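Local coordinates for xylose isomerase-like TIM barrel domain-containing protein (PDB 3AYV) that is of uncertain function, binding zinc in a TIM barrel of the xylose isomerase-like kind, and possibly acts in protection against oxidative stress, at residues S97-G102 / E106-R111; A39-L44 / A85-A90. All blocks are in the same frame, centred on the assembly; numbering follows the deposited sequence.

Both contacts lie in the outer shell of the one-chain TIM barrel, on opposite sides of its centre, with centres about 32 Å apart and nearest atoms about 16 Å apart. Contact 1 is local: the loop leaving strand 92-96 turns back on helix 105-110, the next element of the chain, near the zinc-binding mouth. It is partly buried and mixes polar and apolar contacts, with one guanidinium laid over a loop backbone and a water bridge at its outer end. Contact 2 is buried and joins two successive outer helices, 38-47 and 68-87, across 40 intervening residues. It is mostly apolar, with one glutamate at its margin paired to an arginine just before the segment.

Contact 1 (S97-G102 / E106-R111); sequences SGIPHG and EEALER
R111 NH2 forms a salt bridge with D62, and the carbonyl oxygen S97 O lies 3.0 Å from it, at the edge of the guanidinium and in its plane. The flat group itself is laid over the loop backbone, with I99 CA 3.5 Å above the plane and over its centre. I99 N, on that same face, is also close to NH2, but both are donors, and the backbone NH instead bonds to S97 OG at 3.2 Å with an N-H...O angle of 158°. This ST turn, whose hydroxyl is shared with E140, shapes the chain just after H96, a zinc ligand at the end of barrel strand 92-96. A bend at chi3 (54°) swings the arginine's end across the isoleucine, and R111 CD comes to 3.6 Å from I99 CG1. With CG1 anti to the backbone N (chi1 -164°), the isoleucine reaches on to helix 105-110, where I99 CD1 touches A108 CB at 3.6 Å. A leucine in place of R111 would probably cost D62 this ionic partner and leave the backbone at I99 without its flat cover. At the outer end of the loop a water donates to G102 O at 3.2 Å and to E107 OE1 at 2.6 Å, the latter oxygen also taking the backbone NH of T104.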
ATOM      1  N   SER A  97       6.492   6.353  -2.346  1.00  9.95           N
ATOM      2  CA  SER A  97       7.854   6.896  -2.596  1.00 10.56           C
ATOM      3  C   SER A  97       8.065   8.348  -2.141  1.00 11.34           C
ATOM      4  O   SER A  97       9.218   8.789  -1.976  1.00 11.74           O
ATOM      5  CB  SER A  97       8.238   6.760  -4.078  1.00 10.22           C
ATOM      6  OG  SER A  97       7.604   7.781  -4.853  1.00  8.96           O
ATOM      7  N   GLY A  98       6.978   9.093  -1.982  1.00  9.76           N
ATOM      8  CA  GLY A  98       7.094  10.502  -1.613  1.00 10.18           C
ATOM      9  C   GLY A  98       7.139  11.427  -2.835  1.00 10.26           C
ATOM     10  O   GLY A  98       7.109  12.659  -2.688  1.00 10.24           O
ATOM     11  N   ILE A  99       7.179  10.844  -4.030  1.00  8.96           N
ATOM     12  CA  ILE A  99       7.291  11.663  -5.264  1.00  9.29           C
ATOM     13  C   ILE A  99       6.047  12.588  -5.398  1.00 10.29           C
ATOM     14  O   ILE A  99       4.920  12.135  -5.179  1.00 11.43           O
ATOM     15  CB  ILE A  99       7.527  10.792  -6.510  1.00  9.17           C
ATOM     16  CG1 ILE A  99       8.026  11.671  -7.680  1.00  8.44           C
ATOM     17  CG2 ILE A  99       6.214  10.011  -6.925  1.00  9.09           C
ATOM     18  CD1 ILE A  99       8.271  10.889  -9.009  1.00 11.15           C
ATOM     19  N   PRO A 100       6.262  13.886  -5.680  1.00 10.47           N
ATOM     20  CA  PRO A 100       5.143  14.827  -5.933  1.00 11.85           C
ATOM     21  C   PRO A 100       4.422  14.433  -7.199  1.00 11.49           C
ATOM     22  O   PRO A 100       5.005  13.804  -8.065  1.00 11.41           O
ATOM     23  CB  PRO A 100       5.848  16.169  -6.210  1.00 11.88           C
ATOM     24  CG  PRO A 100       7.223  16.032  -5.666  1.00 14.14           C
ATOM     25  CD  PRO A 100       7.581  14.551  -5.751  1.00 11.16           C
ATOM     26  N   HIS A 101       3.166  14.837  -7.333  1.00 11.31           N
ATOM     27  CA  HIS A 101       2.475  14.602  -8.568  1.00 11.52           C
ATOM     28  C   HIS A 101       3.092  15.398  -9.720  1.00 12.14           C
ATOM     29  O   HIS A 101       3.548  16.519  -9.513  1.00 12.06           O
ATOM     30  CB  HIS A 101       1.018  15.057  -8.441  1.00 11.04           C
ATOM     31  CG  HIS A 101       0.285  14.871  -9.707  1.00 10.42           C
ATOM     32  ND1 HIS A 101      -0.091  13.620 -10.162  1.00 12.26           N
ATOM     33  CD2 HIS A 101      -0.030  15.745 -10.689  1.00 11.87           C
ATOM     34  CE1 HIS A 101      -0.648  13.745 -11.356  1.00 14.56           C
ATOM     35  NE2 HIS A 101      -0.624  15.025 -11.694  1.00 13.13           N
ATOM     36  N   GLY A 102       3.104  14.810 -10.911  1.00 12.62           N
ATOM     37  CA  GLY A 102       3.431  15.552 -12.129  1.00 13.51           C
ATOM     38  C   GLY A 102       4.908  15.705 -12.458  1.00 14.37           C
ATOM     39  O   GLY A 102       5.281  16.570 -13.266  1.00 14.19           O
ATOM     40  N   GLU A 106      12.112  11.730 -16.426  1.00 12.65           N
ATOM     41  CA  GLU A 106      13.528  11.975 -16.098  1.00 13.17           C
ATOM     42  C   GLU A 106      13.639  12.346 -14.629  1.00 12.86           C
ATOM     43  O   GLU A 106      14.483  11.820 -13.936  1.00 10.87           O
ATOM     44  CB  GLU A 106      14.147  13.057 -17.028  1.00 13.67           C
ATOM     45  CG  GLU A 106      15.661  13.419 -16.799  1.00 19.56           C
ATOM     46  CD  GLU A 106      16.178  14.578 -17.716  1.00 25.93           C
ATOM     47  OE1 GLU A 106      15.420  15.579 -17.902  1.00 26.35           O
ATOM     48  OE2 GLU A 106      17.348  14.503 -18.233  1.00 24.05           O
ATOM     49  N   GLU A 107      12.766  13.240 -14.157  1.00 11.49           N
ATOM     50  CA  GLU A 107      12.745  13.631 -12.741  1.00 12.06           C
ATOM     51  C   GLU A 107      12.478  12.436 -11.813  1.00 11.35           C
ATOM     52  O   GLU A 107      13.132  12.297 -10.771  1.00 10.86           O
ATOM     53  CB  GLU A 107      11.697  14.709 -12.507  1.00 12.01           C
ATOM     54  CG  GLU A 107      12.188  16.100 -12.954  1.00 13.28           C
ATOM     55  CD  GLU A 107      11.055  17.107 -13.151  1.00 16.09           C
ATOM     56  OE1 GLU A 107       9.859  16.722 -13.157  1.00 13.31           O
ATOM     57  OE2 GLU A 107      11.387  18.301 -13.298  1.00 16.58           O
ATOM     58  N   ALA A 108      11.521  11.582 -12.186  1.00 10.28           N
ATOM     59  CA  ALA A 108      11.189  10.411 -11.353  1.00  9.84           C
ATOM     60  C   ALA A 108      12.372   9.449 -11.295  1.00 10.05           C
ATOM     61  O   ALA A 108      12.690   8.892 -10.243  1.00  9.45           O
ATOM     62  CB  ALA A 108       9.958   9.698 -11.915  1.00  9.68           C
ATOM     63  N   LEU A 109      13.004   9.244 -12.449  1.00  9.36           N
ATOM     64  CA  LEU A 109      14.147   8.342 -12.547  1.00 10.62           C
ATOM     65  C   LEU A 109      15.318   8.836 -11.721  1.00 11.78           C
ATOM     66  O   LEU A 109      15.974   8.047 -11.032  1.00 11.96           O
ATOM     67  CB  LEU A 109      14.551   8.159 -14.037  1.00 10.62           C
ATOM     68  CG  LEU A 109      15.726   7.185 -14.267  1.00 10.91           C
ATOM     69  CD1 LEU A 109      15.478   5.781 -13.653  1.00 10.49           C
ATOM     70  CD2 LEU A 109      16.065   7.093 -15.784  1.00 12.80           C
ATOM     71  N   GLU A 110      15.567  10.145 -11.736  1.00 11.83           N
ATOM     72  CA  GLU A 110      16.680  10.704 -10.968  1.00 13.57           C
ATOM     73  C   GLU A 110      16.492  10.557  -9.447  1.00 12.96           C
ATOM     74  O   GLU A 110      17.451  10.569  -8.708  1.00 12.73           O
ATOM     75  CB  GLU A 110      16.884  12.182 -11.306  1.00 14.93           C
ATOM     76  CG  GLU A 110      17.449  12.403 -12.708  1.00 21.64           C
ATOM     77  CD  GLU A 110      17.505  13.889 -13.073  1.00 32.38           C
ATOM     78  OE1 GLU A 110      16.474  14.441 -13.538  1.00 37.11           O
ATOM     79  OE2 GLU A 110      18.580  14.510 -12.882  1.00 36.45           O
ATOM     80  N   ARG A 111      15.246  10.415  -8.995  1.00 12.32           N
ATOM     81  CA  ARG A 111      14.992  10.204  -7.582  1.00 11.92           C
ATOM     82  C   ARG A 111      15.288   8.776  -7.153  1.00 11.03           C
ATOM     83  O   ARG A 111      15.350   8.531  -5.938  1.00 10.82           O
ATOM     84  CB  ARG A 111      13.523  10.467  -7.249  1.00 12.46           C
ATOM     85  CG  ARG A 111      13.105  11.926  -7.164  1.00 13.41           C
ATOM     86  CD  ARG A 111      11.557  12.020  -6.964  1.00 12.62           C
ATOM     87  NE  ARG A 111      11.095  11.237  -5.810  1.00 10.30           N
ATOM     88  CZ  ARG A 111      10.841  11.760  -4.612  1.00 11.22           C
ATOM     89  NH1 ARG A 111      10.976  13.075  -4.427  1.00 11.79           N
ATOM     90  NH2 ARG A 111      10.437  10.986  -3.590  1.00 10.60           N
TER
HETATM   91  O   HOH W   1       7.879  18.337 -13.667  1.00 23.82           O

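Contact 2 (A39-L44 / A85-A90); sequences ALFQSL and AAELGA
L88 drives its forked end against the ring of F41, the two side chains crossing at about a right angle. Its CG lies in the plane of the ring, at the edge, 3.9 Å from F41 CD1, and its methyl CD1 is equally close to that ring carbon. The faces of the aromatic are therefore not what L88 covers; R84 makes a cation-pi contact with the ring instead. The other methyl, L88 CD2, turns toward the helix backbone and approaches F41 O at 3.6 Å, while L44 CD2, one helical turn further on, meets it at 3.9 Å. L88 is thus lodged between F41 and L44, which stand on the same flank of helix 38-47. Holding CG beside its own backbone N and anti to the carbonyl carbon (chi1 -64°) is what sends the leucine's fork across to that helix.

These are consecutive outer helices of the TIM barrel, each following one of its parallel strands, and L88 also packs on L52 of the strand that runs between them in the chain, while L9 lies against both F41 and L44. Helix 68-87 stops right at this leucine. G89, at positive phi, completes a Schellman motif, with A90 N bonded to A85 O at 2.9 Å and G89 N to A86 O at 3.0 Å; the chain then turns off toward strand 92-96.

Toward the margin E87 leans on the same phenylalanine. Its chain runs extended, with CG anti to the backbone N (chi1 171°), and places E87 OE2 3.8 Å from F41 CB. The companion oxygen OE1 forms a salt bridge with R84, the arginine that also meets the F41 ring.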
ATOM      1  N   ALA A  39      -3.089   2.634  23.913  1.00 33.32           N
ATOM      2  CA  ALA A  39      -4.296   1.856  24.200  1.00 33.27           C
ATOM      3  C   ALA A  39      -5.009   1.388  22.936  1.00 33.37           C
ATOM      4  O   ALA A  39      -5.568   0.283  22.910  1.00 32.78           O
ATOM      5  CB  ALA A  39      -5.251   2.651  25.101  1.00 33.76           C
ATOM      6  N   LEU A  40      -4.982   2.220  21.885  1.00 32.58           N
ATOM      7  CA  LEU A  40      -5.632   1.864  20.625  1.00 32.45           C
ATOM      8  C   LEU A  40      -4.956   0.676  19.937  1.00 31.63           C
ATOM      9  O   LEU A  40      -5.622  -0.133  19.285  1.00 31.14           O
ATOM     10  CB  LEU A  40      -5.697   3.062  19.666  1.00 32.55           C
ATOM     11  CG  LEU A  40      -6.636   4.245  19.940  1.00 34.03           C
ATOM     12  CD1 LEU A  40      -6.377   5.299  18.871  1.00 34.49           C
ATOM     13  CD2 LEU A  40      -8.121   3.872  19.972  1.00 33.14           C
ATOM     14  N   PHE A  41      -3.638   0.578  20.103  1.00 31.49           N
ATOM     15  CA  PHE A  41      -2.855  -0.525  19.545  1.00 31.18           C
ATOM     16  C   PHE A  41      -3.068  -1.808  20.354  1.00 32.71           C
ATOM     17  O   PHE A  41      -3.217  -2.904  19.787  1.00 32.14           O
ATOM     18  CB  PHE A  41      -1.375  -0.144  19.469  1.00 30.53           C
ATOM     19  CG  PHE A  41      -1.085   0.866  18.401  1.00 27.32           C
ATOM     20  CD1 PHE A  41      -0.863   0.459  17.084  1.00 26.02           C
ATOM     21  CD2 PHE A  41      -1.098   2.226  18.698  1.00 26.83           C
ATOM     22  CE1 PHE A  41      -0.626   1.405  16.073  1.00 25.17           C
ATOM     23  CE2 PHE A  41      -0.863   3.177  17.698  1.00 25.55           C
ATOM     24  CZ  PHE A  41      -0.630   2.755  16.378  1.00 23.63           C
ATOM     25  N   GLN A  42      -3.098  -1.653  21.677  1.00 34.40           N
ATOM     26  CA  GLN A  42      -3.428  -2.764  22.589  1.00 36.09           C
ATOM     27  C   GLN A  42      -4.833  -3.300  22.302  1.00 36.53           C
ATOM     28  O   GLN A  42      -5.033  -4.509  22.151  1.00 36.99           O
ATOM     29  CB  GLN A  42      -3.329  -2.311  24.044  1.00 36.24           C
ATOM     30  CG  GLN A  42      -1.912  -2.069  24.561  1.00 39.70           C
ATOM     31  CD  GLN A  42      -1.875  -1.829  26.074  1.00 44.72           C
ATOM     32  OE1 GLN A  42      -2.501  -2.570  26.855  1.00 45.50           O
ATOM     33  NE2 GLN A  42      -1.134  -0.799  26.496  1.00 45.36           N
ATOM     34  N   SER A  43      -5.801  -2.391  22.208  1.00 37.09           N
ATOM     35  CA  SER A  43      -7.174  -2.761  21.927  1.00 37.61           C
ATOM     36  C   SER A  43      -7.329  -3.487  20.591  1.00 37.91           C
ATOM     37  O   SER A  43      -8.103  -4.440  20.494  1.00 38.03           O
ATOM     38  CB  SER A  43      -8.085  -1.536  21.998  1.00 37.71           C
ATOM     39  OG  SER A  43      -9.295  -1.767  21.297  1.00 39.39           O
ATOM     40  N   LEU A  44      -6.602  -3.047  19.562  1.00 37.71           N
ATOM     41  CA  LEU A  44      -6.712  -3.670  18.251  1.00 37.76           C
ATOM     42  C   LEU A  44      -6.096  -5.063  18.246  1.00 38.25           C
ATOM     43  O   LEU A  44      -6.688  -6.003  17.733  1.00 38.27           O
ATOM     44  CB  LEU A  44      -6.074  -2.796  17.163  1.00 37.37           C
ATOM     45  CG  LEU A  44      -6.049  -3.340  15.729  1.00 36.54           C
ATOM     46  CD1 LEU A  44      -7.429  -3.806  15.223  1.00 33.16           C
ATOM     47  CD2 LEU A  44      -5.449  -2.267  14.801  1.00 35.23           C
ATOM     48  N   ALA A  85       3.663  -1.422  13.619  1.00 15.81           N
ATOM     49  CA  ALA A  85       3.367  -2.566  12.769  1.00 16.40           C
ATOM     50  C   ALA A  85       3.797  -3.856  13.462  1.00 17.23           C
ATOM     51  O   ALA A  85       3.037  -4.833  13.511  1.00 18.07           O
ATOM     52  CB  ALA A  85       4.089  -2.417  11.409  1.00 15.83           C
ATOM     53  N   ALA A  86       5.002  -3.840  14.025  1.00 17.82           N
ATOM     54  CA  ALA A  86       5.574  -5.024  14.691  1.00 19.07           C
ATOM     55  C   ALA A  86       4.766  -5.374  15.934  1.00 19.89           C
ATOM     56  O   ALA A  86       4.510  -6.555  16.201  1.00 20.75           O
ATOM     57  CB  ALA A  86       7.038  -4.776  15.055  1.00 18.30           C
ATOM     58  N   GLU A  87       4.357  -4.347  16.675  1.00 20.41           N
ATOM     59  CA  GLU A  87       3.514  -4.499  17.843  1.00 22.16           C
ATOM     60  C   GLU A  87       2.164  -5.151  17.498  1.00 22.13           C
ATOM     61  O   GLU A  87       1.639  -5.974  18.271  1.00 22.47           O
ATOM     62  CB  GLU A  87       3.326  -3.143  18.537  1.00 22.57           C
ATOM     63  CG  GLU A  87       2.288  -3.145  19.656  1.00 27.44           C
ATOM     64  CD  GLU A  87       2.162  -1.806  20.379  1.00 31.59           C
ATOM     65  OE1 GLU A  87       2.772  -0.797  19.928  1.00 30.53           O
ATOM     66  OE2 GLU A  87       1.446  -1.782  21.410  1.00 33.62           O
ATOM     67  N   LEU A  88       1.612  -4.798  16.342  1.00 20.69           N
ATOM     68  CA  LEU A  88       0.362  -5.377  15.882  1.00 20.23           C
ATOM     69  C   LEU A  88       0.563  -6.730  15.217  1.00 20.09           C
ATOM     70  O   LEU A  88      -0.410  -7.345  14.775  1.00 21.26           O
ATOM     71  CB  LEU A  88      -0.345  -4.423  14.905  1.00 20.59           C
ATOM     72  CG  LEU A  88      -0.814  -3.073  15.460  1.00 20.61           C
ATOM     73  CD1 LEU A  88      -1.177  -2.187  14.276  1.00 20.38           C
ATOM     74  CD2 LEU A  88      -2.015  -3.252  16.398  1.00 19.80           C
ATOM     75  N   GLY A  89       1.810  -7.202  15.149  1.00 19.32           N
ATOM     76  CA  GLY A  89       2.122  -8.454  14.453  1.00 17.89           C
ATOM     77  C   GLY A  89       1.896  -8.422  12.944  1.00 17.99           C
ATOM     78  O   GLY A  89       1.525  -9.430  12.340  1.00 16.89           O
ATOM     79  N   ALA A  90       2.116  -7.260  12.324  1.00 16.85           N
ATOM     80  CA  ALA A  90       1.947  -7.128  10.873  1.00 16.58           C
ATOM     81  C   ALA A  90       2.940  -7.955  10.111  1.00 16.08           C
ATOM     82  O   ALA A  90       4.113  -8.047  10.504  1.00 17.23           O
ATOM     83  CB  ALA A  90       2.081  -5.630  10.450  1.00 16.65           C
TER